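Endoglucanase(Endo-1,4-beta-glucanase)protein (Pseudomonas stutzeri, PDB 6R2J) probably hydrolyses internal beta-1,4-glucosidic bonds of cellulose as a family 5 glycoside hydrolase, and here holds cellobiose. Local coordinates at residues Ala12-Val16 with Gly51-Ile55; Tyr38-Phe44 with Lys82-Ala87; Trp61-Gln65 with Gln76-Leu80; Tyr119-Trp123 with Tyr139-Asn143. All blocks are in the same frame, centred on the assembly; numbering follows the deposited sequence. Where two conformers were deposited one is given.

In the fold
The four contacts lie along one part of a TIM barrel, from its first strands to the fourth. Contact 1 joins strands 14-18 and 54-59, and contact 2 packs helix 41-49, which connects them, on helix 74-89; they lie about 14 Å apart between centres and do not touch. Contact 3 uses an earlier turn of helix 74-89, about 15 Å from contact 2 between centres, and the two meet where Tyr38 OH lies 2.8 Å from Gln76 OE1. Contact 4 is about 12 Å from contact 3 between centres, with Trp61 packed on Val122 and Tyr119. It leads toward the glycan pocket: Asn143 precedes pocket residue Glu144, and the Asp140 side chain is about 11 Å from a bound glucose unit.

Contact 1 of 4, residues Ala12-Val16 with Gly51-Ile55; sequences ALHGV and GIRLI
Val16 and Ile55 pair in a parallel bridge, their CA atoms 5.2 Å apart, where strands 14-18 and 54-59 begin to run together; just before this the two chains diverge, and the end-to-end directions of the touching parts differ by 61°. One direct hydrogen bond ties them, from Val16 N to Leu54 O at 3.2 Å, its donor standing 34° out of the carbonyl plane. Gly15 suits the position before it, because a CB there would collide with that same Leu54 O, which instead receives a CA-H contact from Gly15. Where the strands have separated, a water takes over, donating to His14 O and accepting from Arg53 N.

Apolar side chains make most of the remaining contacts. Val16 divides its two methyls: with chi1 at -69°, CG1 stands anti to the carbonyl carbon and meets Ile52 CD1 at 3.7 Å, while CG2 presses on Ile55 CD1 at 3.3 Å, tighter than normal carbon contact. Val16 and Ile55 lie side by side and point the same way, whereas Val16 and Ile52 meet at about a right angle. Leu54 reaches back along the other chain, its CD2 sitting 3.2 Å from Leu13 O. At the outer end the small Ala12 sets its CB against Arg53 CB, 3.6 Å away.

This is the opening strand pair of a beta-alpha-beta unit, crossed over through helix 41-49. With a single direct backbone hydrogen bond, the pairing leans on the packing of Val16, Ile52 and Ile55, and the bridging water satisfies the two backbone groups that diverge too far to bond directly.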
# COMPACT_ATOMS: atom_id res chain seq x y z
N ALA A 12 7.67 11.57 -7.03
CA ALA A 12 8.07 10.63 -5.97
C ALA A 12 7.27 9.35 -6.20
O ALA A 12 6.17 9.19 -5.68
CB ALA A 12 7.83 11.17 -4.57
N LEU A 13 7.82 8.44 -7.02
CA LEU A 13 7.12 7.23 -7.43
C LEU A 13 7.36 6.09 -6.46
O LEU A 13 6.43 5.33 -6.17
CB LEU A 13 7.60 6.79 -8.81
CG LEU A 13 7.22 7.59 -10.05
CD1 LEU A 13 7.82 6.87 -11.29
CD2 LEU A 13 5.69 7.75 -10.23
N HIS A 14 8.59 5.94 -5.95
CA HIS A 14 9.01 4.73 -5.26
C HIS A 14 9.22 5.01 -3.78
O HIS A 14 10.13 5.76 -3.39
CB HIS A 14 10.25 4.15 -5.91
CG HIS A 14 10.02 3.80 -7.34
ND1 HIS A 14 8.96 3.01 -7.74
CD2 HIS A 14 10.64 4.19 -8.48
CE1 HIS A 14 8.96 2.91 -9.06
NE2 HIS A 14 9.98 3.60 -9.52
N GLY A 15 8.34 4.42 -2.99
CA GLY A 15 8.27 4.71 -1.59
C GLY A 15 8.40 3.45 -0.79
O GLY A 15 8.95 2.47 -1.31
N VAL A 16 7.88 3.49 0.44
CA VAL A 16 8.08 2.43 1.41
C VAL A 16 6.81 2.23 2.21
O VAL A 16 6.14 3.18 2.59
CB VAL A 16 9.24 2.75 2.38
CG1 VAL A 16 10.62 2.72 1.66
CG2 VAL A 16 9.02 4.08 3.07
N GLY A 51 15.63 10.52 0.04
CA GLY A 51 14.92 10.97 -1.14
C GLY A 51 13.55 10.38 -1.34
O GLY A 51 13.01 10.45 -2.45
N ILE A 52 12.98 9.77 -0.30
CA ILE A 52 11.70 9.07 -0.39
C ILE A 52 10.64 10.00 0.18
O ILE A 52 10.75 10.44 1.34
CB ILE A 52 11.71 7.75 0.39
CG1 ILE A 52 12.65 6.71 -0.23
CG2 ILE A 52 10.36 7.15 0.42
CD1 ILE A 52 12.86 5.48 0.63
N ARG A 53 9.62 10.28 -0.63
CA ARG A 53 8.52 11.15 -0.25
C ARG A 53 7.17 10.44 -0.22
O ARG A 53 6.15 11.08 0.08
CB ARG A 53 8.44 12.31 -1.24
CG ARG A 53 9.53 13.31 -1.08
CD ARG A 53 9.15 14.60 -1.81
NE ARG A 53 10.25 15.54 -1.75
CZ ARG A 53 10.26 16.61 -0.98
NH1 ARG A 53 9.19 16.90 -0.22
NH2 ARG A 53 11.32 17.40 -0.98
N LEU A 54 7.14 9.14 -0.51
CA LEU A 54 5.92 8.35 -0.56
C LEU A 54 5.95 7.29 0.52
O LEU A 54 6.94 6.56 0.67
CB LEU A 54 5.78 7.72 -1.95
CG LEU A 54 4.56 6.86 -2.28
CD1 LEU A 54 3.34 7.78 -2.34
CD2 LEU A 54 4.73 6.05 -3.56
N ILE A 55 4.86 7.19 1.27
CA ILE A 55 4.71 6.25 2.37
C ILE A 55 3.34 5.59 2.26
O ILE A 55 2.32 6.28 2.11
CB ILE A 55 4.85 6.95 3.73
CG1 ILE A 55 6.19 7.68 3.82
CG2 ILE A 55 4.64 5.95 4.87
CD1 ILE A 55 7.36 6.76 4.06
O HOH W 1 9.70 8.60 -3.03

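Contact 2 of 4, residues Tyr38-Phe44 with Lys82-Ala87; sequences YPEKKHF and KTLDLA
Lys41 and Leu86 bring their CA atoms to 6.1 Å, and Phe44 and Ala87 approach to 5.9 Å, as the start of helix 41-49 settles against the C-terminal half of helix 74-89. The contact joins the first two long helices of the TIM barrel's outer layer.

Phe44 is the apolar centre. Its CG stands anti to the carbonyl carbon, at chi1 -63°, which sends the ring across to the other helix. Leu86 CB lies over one face, 4.1 Å from the ring centroid in a CH-pi contact. Ala87, small enough to let the ring lie close to its backbone, has its N over the same face and its CB 3.7 Å from Phe44 CE1. Thr83 CG2 touches CZ at the far end. An alanine in place of Phe44 would take away this ring and is likely to leave a gap between the helices, with Leu86, Ala87 and Thr83 robbed of their shared partner. Leu86 extends the packing by resting CD1 against the backbone at Glu40 and Lys41.

Towards the loop the chemistry turns polar. Thr83 OG1, which also bonds Leu79 O in its own helix, approaches the Tyr38 ring at its edge, in the ring plane, 3.3 Å from CD2. A water joins the same OG1 to Pro39 O. Glu40, the N-cap of helix 41-49, has its backbone N held by His43 ND1, nearly straight at 174° and in the imidazole plane.

On the more exposed side Lys82 stretches out fully and reaches the bent chain of Glu40. In the salt bridge there, Lys82 NZ meets the syn side of Glu40 OE1 at 2.9 Å, standing 34° out of the carboxylate plane.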
# COMPACT_ATOMS: atom_id res chain seq x y z
N TYR A 38 3.64 2.34 16.25
CA TYR A 38 3.61 3.51 15.38
C TYR A 38 5.00 4.14 15.25
O TYR A 38 5.81 4.11 16.17
CB TYR A 38 2.60 4.52 15.96
CG TYR A 38 1.20 4.28 15.44
CD1 TYR A 38 0.43 3.24 15.92
CD2 TYR A 38 0.66 5.07 14.44
CE1 TYR A 38 -0.86 3.02 15.43
CE2 TYR A 38 -0.61 4.86 13.93
CZ TYR A 38 -1.38 3.85 14.43
OH TYR A 38 -2.65 3.64 13.91
N PRO A 39 5.30 4.66 14.07
CA PRO A 39 6.63 5.22 13.83
C PRO A 39 6.78 6.56 14.54
O PRO A 39 5.82 7.20 14.98
CB PRO A 39 6.68 5.36 12.31
CG PRO A 39 5.22 5.53 11.88
CD PRO A 39 4.44 4.69 12.86
N GLU A 40 8.05 6.98 14.63
CA GLU A 40 8.46 8.23 15.24
C GLU A 40 9.10 9.13 14.19
O GLU A 40 9.33 8.72 13.05
CB GLU A 40 9.46 7.96 16.36
CG GLU A 40 8.87 7.12 17.47
CD GLU A 40 7.82 7.89 18.28
OE1 GLU A 40 7.61 9.11 18.04
OE2 GLU A 40 7.24 7.25 19.19
N LYS A 41 9.45 10.35 14.61
CA LYS A 41 10.04 11.30 13.68
C LYS A 41 11.30 10.76 13.01
O LYS A 41 11.61 11.12 11.87
CB LYS A 41 10.33 12.61 14.40
CG LYS A 41 11.30 12.50 15.57
CD LYS A 41 11.70 13.92 16.04
CE LYS A 41 12.67 13.91 17.21
NZ LYS A 41 11.98 13.50 18.47
N LYS A 42 12.05 9.88 13.71
CA LYS A 42 13.30 9.38 13.14
C LYS A 42 13.04 8.62 11.84
O LYS A 42 13.82 8.72 10.89
CB LYS A 42 14.02 8.49 14.14
CG LYS A 42 13.31 7.16 14.38
CD LYS A 42 14.01 6.32 15.43
CE LYS A 42 14.47 4.97 14.89
NZ LYS A 42 15.14 4.17 15.95
N HIS A 43 11.95 7.86 11.79
CA HIS A 43 11.65 7.08 10.60
C HIS A 43 11.36 7.99 9.41
O HIS A 43 11.93 7.82 8.33
CB HIS A 43 10.50 6.11 10.89
CG HIS A 43 10.80 5.18 12.02
ND1 HIS A 43 10.17 5.27 13.24
CD2 HIS A 43 11.68 4.16 12.12
CE1 HIS A 43 10.63 4.32 14.04
NE2 HIS A 43 11.57 3.65 13.39
N PHE A 44 10.50 8.97 9.60
CA PHE A 44 10.15 9.82 8.47
C PHE A 44 11.35 10.63 8.01
O PHE A 44 11.52 10.85 6.80
CB PHE A 44 9.00 10.72 8.87
CG PHE A 44 7.75 9.96 9.19
CD1 PHE A 44 6.82 9.66 8.20
CD2 PHE A 44 7.50 9.49 10.50
CE1 PHE A 44 5.68 8.98 8.51
CE2 PHE A 44 6.33 8.78 10.80
CZ PHE A 44 5.42 8.54 9.81
N LYS A 82 -0.90 11.84 14.00
CA LYS A 82 0.52 12.04 14.26
C LYS A 82 1.34 11.54 13.08
O LYS A 82 2.26 12.23 12.62
CB LYS A 82 0.90 11.30 15.56
CG LYS A 82 2.40 11.20 15.81
CD LYS A 82 2.77 10.56 17.16
CE LYS A 82 4.29 10.42 17.26
NZ LYS A 82 4.77 9.66 18.47
N THR A 83 1.01 10.34 12.58
CA THR A 83 1.72 9.76 11.44
C THR A 83 1.65 10.69 10.24
O THR A 83 2.66 10.97 9.59
CB THR A 83 1.10 8.38 11.13
OG1 THR A 83 1.33 7.52 12.26
CG2 THR A 83 1.69 7.79 9.85
N LEU A 84 0.44 11.18 9.92
CA LEU A 84 0.28 12.11 8.81
C LEU A 84 1.02 13.41 9.09
O LEU A 84 1.59 14.00 8.17
CB LEU A 84 -1.19 12.40 8.57
CG LEU A 84 -2.16 11.28 8.22
CD1 LEU A 84 -3.62 11.75 8.19
CD2 LEU A 84 -1.75 10.68 6.89
N ASP A 85 1.01 13.87 10.34
CA ASP A 85 1.71 15.11 10.68
C ASP A 85 3.20 14.99 10.45
O ASP A 85 3.84 15.89 9.90
CB ASP A 85 1.48 15.46 12.15
CG ASP A 85 0.11 16.01 12.43
OD1 ASP A 85 -0.52 16.58 11.49
OD2 ASP A 85 -0.33 15.86 13.60
N LEU A 86 3.79 13.89 10.93
CA LEU A 86 5.24 13.71 10.84
C LEU A 86 5.66 13.49 9.40
O LEU A 86 6.69 14.02 8.96
CB LEU A 86 5.68 12.55 11.75
CG LEU A 86 5.49 12.78 13.26
CD1 LEU A 86 5.76 11.51 13.99
CD2 LEU A 86 6.38 13.89 13.77
N ALA A 87 4.85 12.74 8.63
CA ALA A 87 5.12 12.60 7.20
C ALA A 87 5.16 13.97 6.53
O ALA A 87 6.13 14.30 5.84
CB ALA A 87 4.08 11.68 6.54
O HOH W 2 3.53 8.17 13.80
O HOH W 3 4.61 7.07 17.55

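Contact 3 of 4, residues Trp61-Gln65 with Gln76-Leu80; sequences WERVQ and QIRLL
Val64 and Gln76 carry the apolar part of this contact, their CA atoms 5.7 Å apart. In the conformer described here (Val64 has a second), one methyl, CG1, does all the touching: it lies 3.6 Å from Gln76 CG, 3.9 Å from Leu80 CD1 and more loosely beside Ile77 CD1. Val64 stands at about a right angle to both Gln76 and Leu80, and as a compact beta-branched residue it presents this one methyl to both.

The second kind of contact is made by the flat amide of Gln76. CG lies anti to the backbone N (chi1 -169°), and a bend at chi2 of 81° brings the amide against Arg63 CB, 3.7 Å from Gln76 CD. Arg63 O meanwhile sits 3.4 Å from Gln76 CB, packed against hydrocarbon.

No hydrogen bond runs between the two segments; the polar ends are satisfied outside them. Gln76 OE1 is bonded to Tyr38 OH, and the extended Arg63 donates from NH1, NH2 and NE to the carbonyls of Phe23, Ile27 and Pro29 respectively. Replacing Gln76 by a leucine would remove the amide, and would probably leave the hydroxyl of buried Tyr38 without its mate. Within the first segment Trp61 NE1 bonds a lone pair of Gln65 OE1 at 2.9 Å, in both the carbonyl plane and the indole plane, linking the first residue of the weakly bonded helix to the residue just after it.

The contact thus fastens the turn after strand 54-59 to the start of helix 74-89. Val64 rests on Phe59 of that strand, Leu80 also packs on Leu96 of strand 93-98, and on helix 116-130 Ile77 touches Leu126 and Leu80 touches Phe130.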
# COMPACT_ATOMS: atom_id res chain seq x y z
N TRP A 61 -8.86 -1.97 10.75
CA TRP A 61 -10.17 -1.46 11.12
C TRP A 61 -10.49 -1.75 12.59
O TRP A 61 -11.00 -0.88 13.32
CB TRP A 61 -11.19 -2.03 10.12
CG TRP A 61 -12.60 -1.64 10.28
CD1 TRP A 61 -13.15 -0.79 11.22
CD2 TRP A 61 -13.68 -2.12 9.49
NE1 TRP A 61 -14.51 -0.74 11.05
CE2 TRP A 61 -14.87 -1.53 9.99
CE3 TRP A 61 -13.77 -3.01 8.39
CZ2 TRP A 61 -16.11 -1.78 9.44
CZ3 TRP A 61 -15.01 -3.27 7.87
CH2 TRP A 61 -16.17 -2.67 8.40
N GLU A 62 -10.11 -2.94 13.07
CA GLU A 62 -10.44 -3.37 14.43
C GLU A 62 -9.83 -2.46 15.49
O GLU A 62 -10.33 -2.42 16.62
CB GLU A 62 -9.97 -4.81 14.62
CG GLU A 62 -10.77 -5.84 13.82
CD GLU A 62 -10.22 -6.10 12.41
OE1 GLU A 62 -9.33 -5.36 11.95
OE2 GLU A 62 -10.70 -7.05 11.73
N ARG A 63 -8.77 -1.73 15.18
CA ARG A 63 -8.18 -0.83 16.15
C ARG A 63 -8.73 0.58 16.05
O ARG A 63 -8.60 1.33 17.03
CB ARG A 63 -6.63 -0.89 16.04
CG ARG A 63 -6.05 -2.20 16.54
CD ARG A 63 -4.56 -2.39 16.26
NE ARG A 63 -4.13 -3.69 16.82
CZ ARG A 63 -3.23 -4.52 16.29
NH1 ARG A 63 -2.60 -4.22 15.18
NH2 ARG A 63 -2.93 -5.66 16.91
N VAL A 64 -9.29 0.98 14.90
CA VAL A 64 -9.97 2.28 14.78
C VAL A 64 -11.42 2.18 15.23
O VAL A 64 -12.01 3.18 15.65
CB VAL A 64 -9.90 2.99 13.41
CG1 VAL A 64 -8.45 3.35 13.06
CG2 VAL A 64 -10.59 2.14 12.34
N GLN A 65 -12.03 0.99 15.10
CA GLN A 65 -13.41 0.74 15.52
C GLN A 65 -13.45 -0.65 16.15
O GLN A 65 -13.49 -1.67 15.46
CB GLN A 65 -14.38 0.87 14.35
CG GLN A 65 -15.84 0.93 14.80
CD GLN A 65 -16.80 1.18 13.65
OE1 GLN A 65 -16.56 0.71 12.54
NE2 GLN A 65 -17.86 1.92 13.90
N GLN A 76 -6.46 5.96 18.58
CA GLN A 76 -5.95 5.41 17.33
C GLN A 76 -5.99 6.46 16.24
O GLN A 76 -5.02 6.63 15.48
CB GLN A 76 -6.75 4.15 16.97
CG GLN A 76 -6.15 3.32 15.81
CD GLN A 76 -4.99 2.39 16.20
OE1 GLN A 76 -4.27 1.90 15.32
NE2 GLN A 76 -4.80 2.14 17.51
N ILE A 77 -7.07 7.24 16.19
CA ILE A 77 -7.14 8.35 15.25
C ILE A 77 -5.99 9.34 15.51
O ILE A 77 -5.32 9.80 14.58
CB ILE A 77 -8.52 9.05 15.32
CG1 ILE A 77 -9.68 8.09 15.02
CG2 ILE A 77 -8.58 10.24 14.34
CD1 ILE A 77 -9.70 7.57 13.61
N ARG A 78 -5.79 9.71 16.78
CA ARG A 78 -4.68 10.58 17.17
C ARG A 78 -3.35 10.00 16.71
O ARG A 78 -2.47 10.72 16.22
CB ARG A 78 -4.77 10.79 18.70
CG ARG A 78 -3.71 11.68 19.38
CD ARG A 78 -3.61 11.46 20.95
NE ARG A 78 -3.64 10.04 21.34
CZ ARG A 78 -2.66 9.16 21.11
NH1 ARG A 78 -1.52 9.54 20.54
NH2 ARG A 78 -2.82 7.89 21.50
N LEU A 79 -3.20 8.67 16.78
CA LEU A 79 -1.94 8.06 16.35
C LEU A 79 -1.77 8.14 14.84
O LEU A 79 -0.67 8.37 14.34
CB LEU A 79 -1.93 6.60 16.81
CG LEU A 79 -1.61 6.32 18.27
CD1 LEU A 79 -2.06 4.92 18.64
CD2 LEU A 79 -0.10 6.54 18.48
N LEU A 80 -2.87 7.98 14.10
CA LEU A 80 -2.81 8.15 12.65
C LEU A 80 -2.57 9.61 12.27
O LEU A 80 -1.83 9.90 11.32
CB LEU A 80 -4.10 7.62 12.04
CG LEU A 80 -4.28 6.10 12.01
CD1 LEU A 80 -5.72 5.70 11.63
CD2 LEU A 80 -3.31 5.54 11.03

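Contact 4 of 4, residues Tyr119-Trp123 with Tyr139-Asn143; sequences YASVW and YDIMN
Tyr119 and Trp123, one turn apart on helix 116-130, converge on a single backbone oxygen, Ile141 O, from different directions. Tyr119 has its CG trans to the backbone N (chi1 -174°), which carries the phenol forward until OH donates to Ile141 O at 2.7 Å. The hydroxyl comes from above the carbonyl plane, 71° out of it. Trp123 NE1 instead arrives in that plane, on a lone pair, at 3.2 Å. Two donors with distinct approaches therefore grip this buried acceptor, and should restrain the peptide from rotating.

The indole also packs with both of its rings. Ile141 lays CG2 over the five-membered ring, 4.0 Å from its centroid, in a CH-pi contact; a beta-branched residue suits the place because its second branch lies toward Tyr119 OH. The six-membered ring meets Tyr139 obliquely, neither stacked nor edge-to-face, with planes at 48° and centroids 4.8 Å apart. Trp123 CZ3 is the touching atom, a close 3.2 Å from Tyr139 CD1 and above the rim of the phenol face. The two side chains slide past each other in opposite directions. Met142, flexible enough to bend at chi2 and chi3, curls its methyl back to place CE 3.5 Å from Tyr119 CE1.

Around this aromatic layer, helix 116-130 lies against the outside of the barrel sheet. Met98 of strand 93-98 touches both Tyr119 and Trp123, while Ile141 packs on Ile172 and Ile174 of strand 171-175 and on Ile163 of helix 152-166. Asp140, turned away from the helix, pairs with Arg56 of strand 54-59.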
# COMPACT_ATOMS: atom_id res chain seq x y z
N TYR A 119 -18.85 -0.88 6.53
CA TYR A 119 -17.61 -0.49 5.87
C TYR A 119 -17.69 0.92 5.31
O TYR A 119 -16.80 1.74 5.54
CB TYR A 119 -17.38 -1.54 4.79
CG TYR A 119 -16.12 -1.48 4.05
CD1 TYR A 119 -14.90 -1.38 4.69
CD2 TYR A 119 -16.13 -1.55 2.67
CE1 TYR A 119 -13.72 -1.32 3.99
CE2 TYR A 119 -14.95 -1.49 1.95
CZ TYR A 119 -13.73 -1.38 2.61
OH TYR A 119 -12.55 -1.33 1.87
N ALA A 120 -18.75 1.23 4.55
CA ALA A 120 -18.95 2.59 4.07
C ALA A 120 -18.87 3.63 5.20
O ALA A 120 -18.22 4.67 5.05
CB ALA A 120 -20.28 2.68 3.34
N SER A 121 -19.54 3.36 6.33
CA SER A 121 -19.59 4.35 7.42
C SER A 121 -18.20 4.59 8.00
O SER A 121 -17.80 5.74 8.22
CB SER A 121 -20.54 3.90 8.52
OG SER A 121 -20.33 4.66 9.70
N VAL A 122 -17.45 3.51 8.25
CA VAL A 122 -16.13 3.66 8.85
C VAL A 122 -15.25 4.49 7.94
O VAL A 122 -14.48 5.33 8.40
CB VAL A 122 -15.51 2.32 9.32
CG1 VAL A 122 -15.01 1.49 8.18
CG2 VAL A 122 -14.43 2.63 10.35
N TRP A 123 -15.38 4.32 6.61
CA TRP A 123 -14.56 5.10 5.69
C TRP A 123 -15.07 6.54 5.61
O TRP A 123 -14.28 7.49 5.59
CB TRP A 123 -14.47 4.42 4.32
CG TRP A 123 -13.20 3.61 4.24
CD1 TRP A 123 -13.07 2.24 4.04
CD2 TRP A 123 -11.87 4.11 4.40
NE1 TRP A 123 -11.73 1.88 4.08
CE2 TRP A 123 -10.98 3.01 4.30
CE3 TRP A 123 -11.34 5.38 4.64
CZ2 TRP A 123 -9.60 3.15 4.40
CZ3 TRP A 123 -9.95 5.51 4.74
CH2 TRP A 123 -9.10 4.41 4.60
N TYR A 139 -6.40 7.05 0.28
CA TYR A 139 -6.97 5.96 1.08
C TYR A 139 -6.89 4.66 0.30
O TYR A 139 -7.59 4.48 -0.71
CB TYR A 139 -8.44 6.21 1.46
CG TYR A 139 -8.68 7.41 2.32
CD1 TYR A 139 -7.89 7.64 3.45
CD2 TYR A 139 -9.69 8.31 2.02
CE1 TYR A 139 -8.09 8.72 4.23
CE2 TYR A 139 -9.90 9.43 2.81
CZ TYR A 139 -9.09 9.62 3.92
OH TYR A 139 -9.26 10.72 4.74
N ASP A 140 -6.08 3.73 0.79
CA ASP A 140 -6.03 2.36 0.30
C ASP A 140 -7.09 1.64 1.13
O ASP A 140 -6.85 1.20 2.26
CB ASP A 140 -4.61 1.84 0.46
CG ASP A 140 -4.37 0.51 -0.20
OD1 ASP A 140 -5.36 -0.23 -0.49
OD2 ASP A 140 -3.16 0.19 -0.38
N ILE A 141 -8.31 1.61 0.59
CA ILE A 141 -9.47 1.22 1.38
C ILE A 141 -9.45 -0.25 1.81
O ILE A 141 -10.14 -0.62 2.76
CB ILE A 141 -10.78 1.58 0.66
CG1 ILE A 141 -10.91 0.87 -0.69
CG2 ILE A 141 -10.87 3.08 0.40
CD1 ILE A 141 -12.29 0.97 -1.31
N MET A 142 -8.65 -1.11 1.17
CA MET A 142 -8.54 -2.48 1.66
C MET A 142 -7.28 -3.13 1.11
O MET A 142 -7.08 -3.15 -0.09
CB MET A 142 -9.75 -3.32 1.22
CG MET A 142 -9.80 -4.74 1.76
SD MET A 142 -9.74 -4.76 3.56
CE MET A 142 -11.10 -3.68 3.98
N ASN A 143 -6.51 -3.75 1.99
CA ASN A 143 -5.37 -4.57 1.63
C ASN A 143 -5.78 -6.02 1.30
O ASN A 143 -6.48 -6.69 2.07
CB ASN A 143 -4.34 -4.55 2.78
CG ASN A 143 -3.11 -5.42 2.51
OD1 ASN A 143 -2.26 -5.04 1.73
ND2 ASN A 143 -3.02 -6.59 3.17